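Local coordinates for protein manganese-dependent inorganic pyrophosphatase (Methanocaldococcus jannaschii, PDB 2EB0) that probably hydrolyses inorganic diphosphate to two phosphate ions, using two manganese ions per subunit as cofactor, at residues A18-Y23 with G138-A143; N36-F41 with I144-V149; S188-G191 with E197-N200. All blocks are in the same frame, centred on the assembly; numbering follows the deposited sequence.

Contact 1 (A18-Y23 with G138-A143)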
loop_
_atom_site.group_PDB
_atom_site.type_symbol
_atom_site.label_atom_id
_atom_site.label_comp_id
_atom_site.label_asym_id
_atom_site.label_seq_id
_atom_site.Cartn_x
_atom_site.Cartn_y
_atom_site.Cartn_z
ATOM N N ALA B 18 16.104 9.145 -1.067
ATOM C CA ALA B 18 15.515 10.446 -1.372
ATOM C C ALA B 18 16.311 11.124 -2.479
ATOM O O ALA B 18 15.746 11.668 -3.426
ATOM C CB ALA B 18 15.511 11.330 -0.124
ATOM N N ILE B 19 17.629 11.089 -2.339
ATOM C CA ILE B 19 18.527 11.705 -3.306
ATOM C C ILE B 19 18.431 11.039 -4.679
ATOM O O ILE B 19 18.222 11.707 -5.689
ATOM C CB ILE B 19 20.002 11.648 -2.790
ATOM C CG1 ILE B 19 20.201 12.689 -1.693
ATOM C CG2 ILE B 19 20.982 11.880 -3.927
ATOM C CD1 ILE B 19 21.521 12.576 -0.986
ATOM N N VAL B 20 18.571 9.719 -4.704
ATOM C CA VAL B 20 18.540 8.970 -5.951
ATOM C C VAL B 20 17.186 9.048 -6.662
ATOM O O VAL B 20 17.135 9.269 -7.869
ATOM C CB VAL B 20 18.952 7.500 -5.697
ATOM C CG1 VAL B 20 19.000 6.717 -7.006
ATOM C CG2 VAL B 20 20.325 7.478 -5.016
ATOM N N LEU B 21 16.090 8.903 -5.924
ATOM C CA LEU B 21 14.784 8.975 -6.564
ATOM C C LEU B 21 14.536 10.389 -7.082
ATOM O O LEU B 21 13.993 10.572 -8.170
ATOM C CB LEU B 21 13.673 8.552 -5.598
ATOM C CG LEU B 21 12.280 8.378 -6.220
ATOM C CD1 LEU B 21 12.360 7.430 -7.409
ATOM C CD2 LEU B 21 11.306 7.834 -5.173
ATOM N N ALA B 22 14.949 11.387 -6.306
ATOM C CA ALA B 22 14.789 12.781 -6.712
ATOM C C ALA B 22 15.542 13.007 -8.018
ATOM O O ALA B 22 15.076 13.727 -8.898
ATOM C CB ALA B 22 15.325 13.701 -5.644
ATOM N N TYR B 23 16.711 12.392 -8.132
ATOM C CA TYR B 23 17.528 12.502 -9.338
ATOM C C TYR B 23 16.771 11.931 -10.538
ATOM O O TYR B 23 16.742 12.534 -11.605
ATOM C CB TYR B 23 18.839 11.735 -9.146
ATOM C CG TYR B 23 19.584 11.405 -10.419
ATOM C CD1 TYR B 23 20.354 12.364 -11.075
ATOM C CD2 TYR B 23 19.530 10.124 -10.959
ATOM C CE1 TYR B 23 21.062 12.052 -12.246
ATOM C CE2 TYR B 23 20.226 9.799 -12.126
ATOM C CZ TYR B 23 20.990 10.766 -12.761
ATOM O OH TYR B 23 21.672 10.438 -13.914
ATOM N N GLY B 138 26.793 4.265 -5.497
ATOM C CA GLY B 138 27.442 4.050 -4.218
ATOM C C GLY B 138 26.497 4.283 -3.055
ATOM O O GLY B 138 26.587 3.591 -2.042
ATOM N N LEU B 139 25.595 5.257 -3.180
ATOM C CA LEU B 139 24.641 5.536 -2.105
ATOM C C LEU B 139 23.639 4.405 -1.964
ATOM O O LEU B 139 23.307 3.994 -0.853
ATOM C CB LEU B 139 23.857 6.827 -2.355
ATOM C CG LEU B 139 24.545 8.187 -2.428
ATOM C CD1 LEU B 139 23.452 9.245 -2.380
ATOM C CD2 LEU B 139 25.530 8.390 -1.278
ATOM N N LEU B 140 23.143 3.916 -3.096
ATOM C CA LEU B 140 22.179 2.829 -3.084
ATOM C C LEU B 140 22.828 1.619 -2.443
ATOM O O LEU B 140 22.200 0.896 -1.662
ATOM C CB LEU B 140 21.733 2.483 -4.503
ATOM C CG LEU B 140 20.909 3.523 -5.263
ATOM C CD1 LEU B 140 20.485 2.924 -6.614
ATOM C CD2 LEU B 140 19.691 3.932 -4.442
ATOM N N LEU B 141 24.095 1.405 -2.789
ATOM C CA LEU B 141 24.869 0.296 -2.254
ATOM C C LEU B 141 24.962 0.440 -0.746
ATOM O O LEU B 141 24.706 -0.501 -0.005
ATOM C CB LEU B 141 26.279 0.296 -2.842
ATOM C CG LEU B 141 27.244 -0.704 -2.196
ATOM C CD1 LEU B 141 26.621 -2.090 -2.156
ATOM C CD2 LEU B 141 28.548 -0.722 -2.990
ATOM N N SER B 142 25.342 1.630 -0.302
ATOM C CA SER B 142 25.478 1.905 1.123
ATOM C C SER B 142 24.144 1.695 1.839
ATOM O O SER B 142 24.093 1.127 2.933
ATOM C CB SER B 142 25.951 3.344 1.334
ATOM O OG SER B 142 27.098 3.606 0.550
ATOM N N ALA B 143 23.069 2.155 1.210
ATOM C CA ALA B 143 21.737 2.025 1.784
ATOM C C ALA B 143 21.387 0.560 1.994
ATOM O O ALA B 143 20.874 0.187 3.048
ATOM C CB ALA B 143 20.699 2.691 0.871
#
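V20 and L140 mesh at the centre of this buried contact, a methyl bump of one helix pushed into the fork of the other. L140 CD2 settles in the cleft between the two V20 methyls, 3.6 Å from V20 CG2 and 3.8 Å from V20 CG1. With CG anti to the carbonyl carbon (chi1 -67°), the L140 side chain swings this branch over to V20, although its CB does not point straight at helix 12-25. The second bump is L139 CD1. It enters the hollow between the branches of I19, 3.9 Å from I19 CG2 and 4.1 Å from I19 CD1, the two side chains crossing at about a right angle. V20 CG2 is 4.5 Å from L139 CD1, a lighter touch than the one it makes with L140. Only aliphatic carbons meet, methyls and methines, and no hydrogen bond bridges the helices. Their local axes pass 10.2 Å apart at 141°, roughly antiparallel, a spacing bridged by the branched side chains. Helix 12-25 follows strand 2-5 of the parallel sheet and leads to strand 28-31, a beta-alpha-beta unit of the DHH domain. Around the leucines, L139 packs on V42 and L43 of helix 37-45, while L140 meets A110 of helix 109-118 and L167 of helix 158-171.

Contact 2 (N36-F41 with I144-V149). With MN (manganese (II) ion), chain E.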
loop_
_atom_site.group_PDB
_atom_site.type_symbol
_atom_site.label_atom_id
_atom_site.label_comp_id
_atom_site.label_asym_id
_atom_site.label_seq_id
_atom_site.Cartn_x
_atom_site.Cartn_y
_atom_site.Cartn_z
ATOM N N ASN B 36 22.870 11.019 10.522
ATOM C CA ASN B 36 23.677 10.324 11.516
ATOM C C ASN B 36 25.116 10.153 11.017
ATOM O O ASN B 36 25.410 10.408 9.848
ATOM C CB ASN B 36 23.062 8.958 11.859
ATOM C CG ASN B 36 23.077 7.994 10.690
ATOM O OD1 ASN B 36 24.005 7.992 9.880
ATOM N ND2 ASN B 36 22.056 7.155 10.605
ATOM N N PRO B 37 26.035 9.726 11.903
ATOM C CA PRO B 37 27.441 9.531 11.521
ATOM C C PRO B 37 27.641 8.613 10.303
ATOM O O PRO B 37 28.461 8.890 9.432
ATOM C CB PRO B 37 28.064 8.944 12.788
ATOM C CG PRO B 37 27.248 9.566 13.878
ATOM C CD PRO B 37 25.841 9.443 13.338
ATOM N N GLU B 38 26.885 7.525 10.252
ATOM C CA GLU B 38 26.997 6.577 9.150
ATOM C C GLU B 38 26.699 7.215 7.798
ATOM O O GLU B 38 27.419 7.014 6.825
ATOM C CB GLU B 38 26.040 5.408 9.371
ATOM C CG GLU B 38 25.955 4.444 8.194
ATOM C CD GLU B 38 24.702 3.593 8.234
ATOM O OE1 GLU B 38 24.565 2.753 9.145
ATOM O OE2 GLU B 38 23.841 3.774 7.355
ATOM N N THR B 39 25.626 7.985 7.743
ATOM C CA THR B 39 25.226 8.636 6.512
ATOM C C THR B 39 26.239 9.709 6.121
ATOM O O THR B 39 26.611 9.835 4.948
ATOM C CB THR B 39 23.820 9.243 6.673
ATOM O OG1 THR B 39 22.956 8.254 7.253
ATOM C CG2 THR B 39 23.261 9.662 5.329
ATOM N N GLU B 40 26.699 10.474 7.106
ATOM C CA GLU B 40 27.690 11.511 6.833
ATOM C C GLU B 40 28.886 10.847 6.148
ATOM O O GLU B 40 29.396 11.334 5.141
ATOM C CB GLU B 40 28.128 12.182 8.133
ATOM C CG GLU B 40 29.224 13.206 7.953
ATOM C CD GLU B 40 29.580 13.901 9.251
ATOM O OE1 GLU B 40 30.591 14.639 9.276
ATOM O OE2 GLU B 40 28.844 13.711 10.246
ATOM N N PHE B 41 29.305 9.717 6.704
ATOM C CA PHE B 41 30.420 8.946 6.178
ATOM C C PHE B 41 30.154 8.549 4.723
ATOM O O PHE B 41 30.985 8.781 3.841
ATOM C CB PHE B 41 30.613 7.702 7.054
ATOM C CG PHE B 41 31.456 6.626 6.426
ATOM C CD1 PHE B 41 32.774 6.874 6.062
ATOM C CD2 PHE B 41 30.934 5.349 6.232
ATOM C CE1 PHE B 41 33.567 5.867 5.515
ATOM C CE2 PHE B 41 31.710 4.338 5.690
ATOM C CZ PHE B 41 33.031 4.593 5.329
ATOM N N ILE B 144 21.665 -0.271 0.996
ATOM C CA ILE B 144 21.367 -1.690 1.107
ATOM C C ILE B 144 22.159 -2.313 2.255
ATOM O O ILE B 144 21.591 -2.983 3.117
ATOM C CB ILE B 144 21.668 -2.433 -0.219
ATOM C CG1 ILE B 144 20.780 -1.862 -1.337
ATOM C CG2 ILE B 144 21.395 -3.918 -0.058
ATOM C CD1 ILE B 144 20.874 -2.588 -2.663
ATOM N N ILE B 145 23.466 -2.074 2.274
ATOM C CA ILE B 145 24.316 -2.608 3.321
ATOM C C ILE B 145 23.862 -2.120 4.693
ATOM O O ILE B 145 23.821 -2.885 5.657
ATOM C CB ILE B 145 25.782 -2.190 3.118
ATOM C CG1 ILE B 145 26.373 -2.953 1.929
ATOM C CG2 ILE B 145 26.584 -2.438 4.406
ATOM C CD1 ILE B 145 27.701 -2.408 1.437
ATOM N N SER B 146 23.529 -0.840 4.776
ATOM C CA SER B 146 23.106 -0.254 6.032
ATOM C C SER B 146 21.820 -0.865 6.542
ATOM O O SER B 146 21.734 -1.288 7.691
ATOM C CB SER B 146 22.912 1.253 5.869
ATOM O OG SER B 146 22.281 1.786 7.022
ATOM N N ASP B 147 20.817 -0.919 5.678
ATOM C CA ASP B 147 19.521 -1.452 6.066
ATOM C C ASP B 147 19.508 -2.939 6.418
ATOM O O ASP B 147 18.767 -3.366 7.303
ATOM C CB ASP B 147 18.512 -1.160 4.964
ATOM C CG ASP B 147 17.432 -0.212 5.418
ATOM O OD1 ASP B 147 17.747 0.740 6.165
ATOM O OD2 ASP B 147 16.268 -0.411 5.025
ATOM N N THR B 148 20.327 -3.724 5.733
ATOM C CA THR B 148 20.375 -5.147 5.999
ATOM C C THR B 148 21.431 -5.479 7.044
ATOM O O THR B 148 21.529 -6.619 7.483
ATOM C CB THR B 148 20.675 -5.946 4.714
ATOM O OG1 THR B 148 21.947 -5.552 4.172
ATOM C CG2 THR B 148 19.590 -5.702 3.695
ATOM N N VAL B 149 22.195 -4.477 7.468
ATOM C CA VAL B 149 23.258 -4.700 8.439
ATOM C C VAL B 149 24.204 -5.732 7.819
ATOM O O VAL B 149 24.501 -6.778 8.409
ATOM C CB VAL B 149 22.717 -5.256 9.775
ATOM C CG1 VAL B 149 23.821 -5.234 10.825
ATOM C CG2 VAL B 149 21.505 -4.444 10.229
HETATM MN MN MN E . 14.837 1.497 4.931
#
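E38 and S146 are the only residues that touch between 36-41 and 144-149, and they do so through one hydrogen bond in a buried setting. S146 OG donates to E38 OE2 at 2.5 Å, meeting the oxygen on its syn side, 20° out of the carboxylate plane. The glutamate reaches this far because its CG stands anti to the backbone N (chi1 173°) and the chain beyond stays extended. T12 OG1 also hydrogen-bonds to E38 OE2, and K187 forms a salt bridge with E38 OE1 while hydrogen-bonding to S146 O. An alanine in place of E38 would probably leave K187 without this charge mate and the hydroxyls of S146 and T12 without their shared carboxylate oxygen, opening a gap between the helices. One residue after S146 comes the metal centre of the DHH domain: D147 OD2 binds a manganese ion at 2.4 Å, sharing it with D13, D66 and H88. Just beyond, helix 134-148 ends in a Schellman motif with V149 at positive phi. Away from the glutamate, 36-41 has no hold on 144-149. There N36 caps its own helix, its OD1 receiving T39 N at 2.7 Å nearly in line with the C=O, while T39 OG1 approaches the same oxygen from above the carbonyl plane at 2.8 Å. P37 and F41 are only partly open, packing on M201 and E182, and E40 is exposed to solvent.

Contact 3 (S188-G191 with E197-N200)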
loop_
_atom_site.group_PDB
_atom_site.type_symbol
_atom_site.label_atom_id
_atom_site.label_comp_id
_atom_site.label_asym_id
_atom_site.label_seq_id
_atom_site.Cartn_x
_atom_site.Cartn_y
_atom_site.Cartn_z
ATOM N N SER B 188 28.153 1.553 15.066
ATOM C CA SER B 188 28.682 1.367 16.408
ATOM C C SER B 188 29.084 2.653 17.137
ATOM O O SER B 188 28.938 2.737 18.354
ATOM C CB SER B 188 29.879 0.415 16.353
ATOM O OG SER B 188 29.543 -0.791 15.685
ATOM N N VAL B 189 29.581 3.655 16.416
ATOM C CA VAL B 189 30.000 4.890 17.088
ATOM C C VAL B 189 28.851 5.543 17.855
ATOM O O VAL B 189 29.085 6.309 18.787
ATOM C CB VAL B 189 30.601 5.936 16.100
ATOM C CG1 VAL B 189 31.737 5.316 15.297
ATOM C CG2 VAL B 189 29.523 6.482 15.190
ATOM N N VAL B 190 27.615 5.237 17.464
ATOM C CA VAL B 190 26.448 5.804 18.140
ATOM C C VAL B 190 26.512 5.397 19.599
ATOM O O VAL B 190 26.050 6.121 20.480
ATOM C CB VAL B 190 25.121 5.280 17.541
ATOM C CG1 VAL B 190 23.944 5.955 18.225
ATOM C CG2 VAL B 190 25.081 5.553 16.038
ATOM N N GLY B 191 27.099 4.230 19.842
ATOM C CA GLY B 191 27.236 3.729 21.195
ATOM C C GLY B 191 28.109 4.644 22.026
ATOM O O GLY B 191 27.954 4.722 23.244
ATOM N N GLU B 197 21.478 11.238 22.889
ATOM C CA GLU B 197 21.755 11.120 21.454
ATOM C C GLU B 197 21.465 9.714 20.922
ATOM O O GLU B 197 20.941 9.540 19.817
ATOM C CB GLU B 197 23.213 11.484 21.175
ATOM C CG GLU B 197 23.580 12.911 21.559
ATOM C CD GLU B 197 25.075 13.165 21.477
ATOM O OE1 GLU B 197 25.833 12.582 22.283
ATOM O OE2 GLU B 197 25.495 13.945 20.600
ATOM N N ILE B 198 21.809 8.712 21.719
ATOM C CA ILE B 198 21.579 7.321 21.354
ATOM C C ILE B 198 20.088 7.038 21.227
ATOM O O ILE B 198 19.655 6.282 20.361
ATOM C CB ILE B 198 22.178 6.383 22.415
ATOM C CG1 ILE B 198 23.703 6.518 22.408
ATOM C CG2 ILE B 198 21.750 4.953 22.151
ATOM C CD1 ILE B 198 24.380 5.770 23.502
ATOM N N ILE B 199 19.305 7.662 22.093
ATOM C CA ILE B 199 17.870 7.473 22.088
ATOM C C ILE B 199 17.193 8.079 20.867
ATOM O O ILE B 199 16.364 7.440 20.226
ATOM C CB ILE B 199 17.246 8.072 23.363
ATOM C CG1 ILE B 199 17.455 7.105 24.525
ATOM C CG2 ILE B 199 15.764 8.369 23.145
ATOM C CD1 ILE B 199 17.037 7.660 25.859
ATOM N N ASN B 200 17.562 9.306 20.535
ATOM C CA ASN B 200 16.946 9.990 19.409
ATOM C C ASN B 200 17.502 9.650 18.036
ATOM O O ASN B 200 16.844 9.888 17.024
ATOM C CB ASN B 200 17.022 11.505 19.624
ATOM C CG ASN B 200 16.230 11.960 20.835
ATOM O OD1 ASN B 200 15.110 11.502 21.069
ATOM N ND2 ASN B 200 16.802 12.879 21.602
#
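I198 meets the loop at V190 and G191 through two kinds of contact, carbon against carbonyl oxygen and carbon against carbon. The closer kind is with the backbone. V190 O stands 3.1 Å from I198 CG1 and 3.5 Å from I198 CD1, so the carbonyl oxygen points into the longer arm of the isoleucine, and G191 O sits 3.7 Å from I198 CD1. The arm is sent toward the loop by a first torsion that sets CG1 anti to the carbonyl carbon (chi1 -66°). Apolar packing is lighter: V190 CG1 is 4.2 Å from I198 CG1 and equally far from I198 CA, the valine methyl lying beside the helix backbone. V190 and I198 both also rest on V218 of strand 211-220, and I198 touches I233 of helix 230-243, which places the contact in the hydrophobic layer between helices and sheet of the DHHA2 domain. Hydrogen bonds act within the loop and beyond it. G191 N donates to S188 O at 2.8 Å, tightening the turn after helix 176-188. G191 O accepts from K229 NZ. With no hydrogen bond or charge pair joining 188-191 to 197-200, the two segments meet through apolar packing and close carbon–oxygen contacts alone, and the hydrogen bonds from G191 to S188 and K229 probably help to set the course of the loop.

Contacts 1 and 2 draw on successive segments of helix 134-148, their centres 12 Å apart, and they cross along the chain: 18-23 and 36-41 come first, then 138-143 and 144-149. This one helix is therefore packed against helix 12-25 and hydrogen-bonded to helix 37-45 before it delivers a manganese ligand near its C-terminal end. Contact 3 follows later in the sequence, in the DHHA2 domain, about 23 Å from contact 1 and 13 Å from contact 2, centre to centre. It touches contact 2, where P37 CB lies 3.7 Å from V189 CG2. Contact 2 carries one ligand of the metal centre and lies where the DHH core meets the DHHA2 domain, consistent with the interdomain active site of family II pyrophosphatases.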